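Local coordinates for protein germination-specific N-acetylmuramoyl-L-alanine amidase, Autolysin (Clostridioides difficile, PDB 7RAG) that probably hydrolyses the amide bond between N-acetylmuramic acid and L-alanine in peptidoglycan as a zinc-dependent amidase, and is found here bound to the lipoprotein GerS, at residues T18-A23 and S98-N103; I64-D69 and K91-I96. All coordinates share one frame; numbering follows the deposited sequence.

Contact 1 of 2, residues T18-A23 and S98-N103; sequences TIILDA and SNSNAN
Two hydrogen bonds tie Thr18 to Asn103, one made by the backbone and one by the asparagine side chain. The amide nitrogen of Asn103 donates to Thr18 O at 2.7 Å, and Thr18 N donates to Asn103 OD1 at 2.8 Å, in a nearly straight bond (165°). This second donor lies in the carbonyl plane of the side-chain amide and uses a lone pair of OD1. The asparagine CG stands anti to its own carbonyl carbon (chi1 -56°), which sets CG beside the residue's own backbone N, with OD1 facing Thr18 N, and one residue thereby engages both the backbone N and the backbone O of Thr18.

Apolar contact lies next to this pair. Ala102 CB fits between the carbonyl oxygen of Thr18, 3.6 Å away, and the end of the Ile20 side chain, whose CD1 approaches that methyl to 3.5 Å. The same CD1 passes Ser100 CB at a looser 4.2 Å. Tyr135 of a GerS lipoprotein chain packs on Thr18, and its OH donates a hydrogen bond to Ser100 O.

Asn101, with positive phi, turns the chain out of helix 82-99, and strand 104-111 follows directly to run parallel to strand 18-23. Strand 62-65, helix 82-99 and strand 104-111 form a beta-alpha-beta crossover between parallel strands that passes over strand 18-23, and this turn is where the crossover re-enters the sheet.

Contact 2 of 2, residues I64-D69 and K91-I96; sequences ILTRED and KNRKEI
Arg93 reaches from helix 82-99 across the turn that follows strand 62-65, meeting first Thr66 and then Arg67. Its CB lies 4.1 Å from Thr66 CG2, a loose methyl contact at the foot of the side chain. From there the chain runs extended from CG to NE, crossing the threonine at about a right angle, and NE is held from its own helix by Asn89 OD1. At the tip, NH1 passes Thr66 OG1 at 3.8 Å without bonding to it: both groups turn instead to Asp22 OD1, the guanidinium by a salt bridge and the hydroxyl by a hydrogen bond. NH1 also donates to Ala23 O. The other terminal nitrogen, NH2, is bonded to His25 O and lies 3.6 Å from Arg67 CD.

The two guanidinium planes are inclined by 45°, and Arg67 NE stays 4.8 Å from Arg93 NH2. Asp22 and several backbone carbonyls probably offset the like charges. A bend at chi3 (-95°) turns the head of Arg67 so that NE donates almost straight to Asp69 O at 3.1 Å, with the acceptor in the guanidinium plane; its terminal nitrogens bond to Ala23 O and Lys42 O.

One helical turn beyond Arg93, the contact becomes apolar. Ile96 CG2 meets Ile64 CG2 at 3.7 Å, while Ile96 CD1 comes to 4.2 Å from Thr66 CA.

A helix thus packs on the outermost strand of this chain's sheet and the turn after it in the Amidase_3 alpha/beta fold, with Arg93 bonded to the backbone of the zinc ligand His25, and Arg67 lying close by.

Overall arrangement
Contacts 1 and 2 lie with their centres about 8 Å apart, and both join helix 82-99 or its exit to neighbouring parallel strands, 18-23 and 62-65. In sequence, contact 2 is nested inside the loop closed by contact 1. Asp22 links them directly: its OD1 lies 2.6 Å from both Arg93 NH1 and Thr66 OG1. Beside this polar junction, Ile20 CG2 packs against Ile64 O at 3.6 Å. Contact 2 is the one near the metal, the Arg67 side chain being about 9 Å from the zinc ion held by His25, Glu41 and His109. Lipoprotein GerS lies beside both: Tyr135 of one GerS chain also packs on Ile64, and Asn36 of another bonds to Leu65 O.

Contact 1 of 2, residues T18-A23 and S98-N103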
loop_
_atom_site.group_PDB
_atom_site.type_symbol
_atom_site.label_atom_id
_atom_site.label_comp_id
_atom_site.label_asym_id
_atom_site.label_seq_id
_atom_site.Cartn_x
_atom_site.Cartn_y
_atom_site.Cartn_z
ATOM N N THR B 18 -8.413 -25.284 3.944
ATOM C CA THR B 18 -9.705 -25.939 3.940
ATOM C C THR B 18 -10.379 -25.619 5.264
ATOM O O THR B 18 -9.787 -25.823 6.331
ATOM C CB THR B 18 -9.560 -27.447 3.717
ATOM O OG1 THR B 18 -8.909 -27.666 2.455
ATOM C CG2 THR B 18 -10.934 -28.136 3.665
ATOM N N ILE B 19 -11.601 -25.091 5.185
ATOM C CA ILE B 19 -12.304 -24.483 6.308
ATOM C C ILE B 19 -13.659 -25.157 6.470
ATOM O O ILE B 19 -14.405 -25.296 5.495
ATOM C CB ILE B 19 -12.467 -22.973 6.087
ATOM C CG1 ILE B 19 -11.095 -22.365 5.817
ATOM C CG2 ILE B 19 -13.100 -22.320 7.295
ATOM C CD1 ILE B 19 -10.996 -20.917 6.149
ATOM N N ILE B 20 -13.982 -25.572 7.692
ATOM C CA ILE B 20 -15.297 -26.129 7.987
ATOM C C ILE B 20 -16.182 -24.996 8.469
ATOM O O ILE B 20 -15.849 -24.326 9.456
ATOM C CB ILE B 20 -15.238 -27.246 9.043
ATOM C CG1 ILE B 20 -14.327 -28.378 8.590
ATOM C CG2 ILE B 20 -16.627 -27.810 9.261
ATOM C CD1 ILE B 20 -13.677 -29.146 9.780
ATOM N N LEU B 21 -17.302 -24.788 7.758
ATOM C CA LEU B 21 -18.376 -23.894 8.172
ATOM C C LEU B 21 -19.599 -24.706 8.588
ATOM O O LEU B 21 -20.088 -25.532 7.813
ATOM C CB LEU B 21 -18.750 -22.928 7.052
ATOM C CG LEU B 21 -17.594 -22.170 6.400
ATOM C CD1 LEU B 21 -18.159 -21.238 5.300
ATOM C CD2 LEU B 21 -16.713 -21.405 7.410
ATOM N N ASP B 22 -20.095 -24.443 9.800
ATOM C CA ASP B 22 -21.188 -25.171 10.440
ATOM C C ASP B 22 -22.312 -24.186 10.732
ATOM O O ASP B 22 -22.200 -23.366 11.650
ATOM C CB ASP B 22 -20.693 -25.853 11.728
ATOM C CG ASP B 22 -21.835 -26.425 12.600
ATOM O OD1 ASP B 22 -22.595 -27.305 12.104
ATOM O OD2 ASP B 22 -21.953 -26.027 13.801
ATOM N N ALA B 23 -23.380 -24.251 9.942
ATOM C CA ALA B 23 -24.582 -23.459 10.197
ATOM C C ALA B 23 -25.351 -24.147 11.307
ATOM O O ALA B 23 -25.979 -25.181 11.090
ATOM C CB ALA B 23 -25.440 -23.329 8.949
ATOM N N SER B 98 -13.765 -34.499 12.399
ATOM C CA SER B 98 -12.671 -35.436 12.636
ATOM C C SER B 98 -12.060 -35.947 11.339
ATOM O O SER B 98 -10.840 -36.080 11.236
ATOM C CB SER B 98 -13.157 -36.610 13.471
ATOM O OG SER B 98 -13.386 -36.188 14.795
ATOM N N ASN B 99 -12.886 -36.260 10.349
ATOM C CA ASN B 99 -12.425 -36.978 9.173
ATOM C C ASN B 99 -12.030 -36.062 8.013
ATOM O O ASN B 99 -11.640 -36.560 6.949
ATOM C CB ASN B 99 -13.506 -37.969 8.732
ATOM C CG ASN B 99 -13.942 -38.900 9.869
ATOM O OD1 ASN B 99 -13.137 -39.668 10.425
ATOM N ND2 ASN B 99 -15.223 -38.828 10.220
ATOM N N SER B 100 -12.069 -34.744 8.204
ATOM C CA SER B 100 -11.927 -33.809 7.099
ATOM C C SER B 100 -10.492 -33.453 6.742
ATOM O O SER B 100 -10.241 -33.114 5.586
ATOM C CB SER B 100 -12.672 -32.521 7.417
ATOM O OG SER B 100 -14.058 -32.763 7.371
ATOM N N ASN B 101 -9.547 -33.511 7.683
ATOM C CA ASN B 101 -8.211 -32.921 7.478
ATOM C C ASN B 101 -8.321 -31.451 7.089
ATOM O O ASN B 101 -7.623 -30.959 6.203
ATOM C CB ASN B 101 -7.388 -33.686 6.431
ATOM C CG ASN B 101 -6.913 -35.017 6.934
ATOM O OD1 ASN B 101 -7.214 -36.059 6.353
ATOM N ND2 ASN B 101 -6.173 -34.997 8.038
ATOM N N ALA B 102 -9.242 -30.754 7.729
ATOM C CA ALA B 102 -9.384 -29.328 7.513
ATOM C C ALA B 102 -8.339 -28.555 8.327
ATOM O O ALA B 102 -7.657 -29.093 9.209
ATOM C CB ALA B 102 -10.793 -28.883 7.885
ATOM N N ASN B 103 -8.208 -27.274 8.011
ATOM C CA ASN B 103 -7.327 -26.396 8.756
ATOM C C ASN B 103 -8.057 -25.621 9.839
ATOM O O ASN B 103 -7.417 -25.121 10.757
ATOM C CB ASN B 103 -6.627 -25.425 7.797
ATOM C CG ASN B 103 -5.867 -26.147 6.703
ATOM O OD1 ASN B 103 -6.365 -26.327 5.596
ATOM N ND2 ASN B 103 -4.671 -26.602 7.020
#

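Contact 2 of 2, residues I64-D69 and K91-I96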
loop_
_atom_site.group_PDB
_atom_site.type_symbol
_atom_site.label_atom_id
_atom_site.label_comp_id
_atom_site.label_asym_id
_atom_site.label_seq_id
_atom_site.Cartn_x
_atom_site.Cartn_y
_atom_site.Cartn_z
ATOM N N ILE B 64 -15.741 -26.971 3.616
ATOM C CA ILE B 64 -16.505 -28.137 4.044
ATOM C C ILE B 64 -17.696 -27.619 4.837
ATOM O O ILE B 64 -17.520 -26.937 5.856
ATOM C CB ILE B 64 -15.667 -29.087 4.923
ATOM C CG1 ILE B 64 -14.403 -29.593 4.215
ATOM C CG2 ILE B 64 -16.529 -30.248 5.413
ATOM C CD1 ILE B 64 -14.648 -30.460 3.013
ATOM N N LEU B 65 -18.902 -27.962 4.403
ATOM C CA LEU B 65 -20.108 -27.561 5.110
ATOM C C LEU B 65 -20.624 -28.730 5.934
ATOM O O LEU B 65 -20.552 -29.881 5.499
ATOM C CB LEU B 65 -21.176 -27.102 4.114
ATOM C CG LEU B 65 -20.871 -25.837 3.305
ATOM C CD1 LEU B 65 -21.868 -25.675 2.135
ATOM C CD2 LEU B 65 -20.866 -24.609 4.227
ATOM N N THR B 66 -21.130 -28.450 7.133
ATOM C CA THR B 66 -21.923 -29.490 7.786
ATOM C C THR B 66 -23.313 -29.574 7.169
ATOM O O THR B 66 -23.879 -30.663 7.049
ATOM C CB THR B 66 -22.033 -29.261 9.295
ATOM O OG1 THR B 66 -22.562 -27.953 9.541
ATOM C CG2 THR B 66 -20.690 -29.418 9.960
ATOM N N ARG B 67 -23.883 -28.439 6.782
ATOM C CA ARG B 67 -25.172 -28.447 6.120
ATOM C C ARG B 67 -25.198 -27.360 5.062
ATOM O O ARG B 67 -24.656 -26.269 5.242
ATOM C CB ARG B 67 -26.337 -28.262 7.102
ATOM C CG ARG B 67 -26.237 -27.009 7.928
ATOM C CD ARG B 67 -27.380 -26.908 8.905
ATOM N NE ARG B 67 -28.443 -26.101 8.341
ATOM C CZ ARG B 67 -28.902 -24.958 8.836
ATOM N NH1 ARG B 67 -28.424 -24.448 9.963
ATOM N NH2 ARG B 67 -29.879 -24.346 8.187
ATOM N N GLU B 68 -25.825 -27.687 3.954
ATOM C CA GLU B 68 -25.938 -26.828 2.804
ATOM C C GLU B 68 -27.361 -26.340 2.619
ATOM O O GLU B 68 -27.606 -25.441 1.810
ATOM C CB GLU B 68 -25.468 -27.619 1.572
ATOM C CG GLU B 68 -25.532 -26.938 0.260
ATOM C CD GLU B 68 -25.102 -27.864 -0.848
ATOM O OE1 GLU B 68 -25.852 -28.835 -1.177
ATOM O OE2 GLU B 68 -24.000 -27.612 -1.380
ATOM N N ASP B 69 -28.298 -26.901 3.368
ATOM C CA ASP B 69 -29.716 -26.646 3.210
ATOM C C ASP B 69 -30.367 -26.810 4.576
ATOM O O ASP B 69 -29.681 -26.935 5.594
ATOM C CB ASP B 69 -30.308 -27.594 2.158
ATOM C CG ASP B 69 -30.075 -29.063 2.488
ATOM O OD1 ASP B 69 -29.637 -29.396 3.614
ATOM O OD2 ASP B 69 -30.330 -29.897 1.599
ATOM N N LYS B 91 -23.154 -35.610 16.836
ATOM C CA LYS B 91 -22.135 -36.623 16.567
ATOM C C LYS B 91 -21.719 -36.606 15.099
ATOM O O LYS B 91 -20.533 -36.747 14.779
ATOM C CB LYS B 91 -22.636 -38.015 16.969
ATOM N N ASN B 92 -22.679 -36.438 14.189
ATOM C CA ASN B 92 -22.346 -36.466 12.770
ATOM C C ASN B 92 -21.498 -35.258 12.363
ATOM O O ASN B 92 -20.516 -35.403 11.617
ATOM C CB ASN B 92 -23.628 -36.555 11.954
ATOM C CG ASN B 92 -24.239 -37.962 11.994
ATOM O OD1 ASN B 92 -23.534 -38.955 11.844
ATOM N ND2 ASN B 92 -25.549 -38.043 12.215
ATOM N N ARG B 93 -21.861 -34.062 12.851
ATOM C CA ARG B 93 -21.014 -32.886 12.653
ATOM C C ARG B 93 -19.614 -33.106 13.229
ATOM O O ARG B 93 -18.605 -32.731 12.611
ATOM C CB ARG B 93 -21.681 -31.675 13.287
ATOM C CG ARG B 93 -23.099 -31.520 12.826
ATOM C CD ARG B 93 -23.691 -30.158 13.115
ATOM N NE ARG B 93 -25.036 -30.115 12.556
ATOM C CZ ARG B 93 -25.698 -29.017 12.191
ATOM N NH1 ARG B 93 -25.151 -27.812 12.307
ATOM N NH2 ARG B 93 -26.922 -29.131 11.693
ATOM N N LYS B 94 -19.527 -33.738 14.403
ATOM C CA LYS B 94 -18.215 -34.016 14.969
ATOM C C LYS B 94 -17.399 -34.915 14.052
ATOM O O LYS B 94 -16.184 -34.729 13.920
ATOM C CB LYS B 94 -18.344 -34.653 16.350
ATOM C CG LYS B 94 -17.061 -34.562 17.167
ATOM C CD LYS B 94 -16.797 -33.105 17.540
ATOM C CE LYS B 94 -15.476 -32.932 18.237
ATOM N NZ LYS B 94 -15.310 -31.541 18.712
ATOM N N GLU B 95 -18.039 -35.912 13.430
ATOM C CA GLU B 95 -17.290 -36.814 12.553
ATOM C C GLU B 95 -16.821 -36.084 11.297
ATOM O O GLU B 95 -15.730 -36.361 10.775
ATOM C CB GLU B 95 -18.122 -38.038 12.188
ATOM N N ILE B 96 -17.637 -35.156 10.799
ATOM C CA ILE B 96 -17.201 -34.339 9.673
ATOM C C ILE B 96 -15.951 -33.558 10.050
ATOM O O ILE B 96 -15.012 -33.449 9.257
ATOM C CB ILE B 96 -18.335 -33.421 9.205
ATOM C CG1 ILE B 96 -19.444 -34.266 8.595
ATOM C CG2 ILE B 96 -17.819 -32.381 8.210
ATOM C CD1 ILE B 96 -20.659 -33.483 8.241
#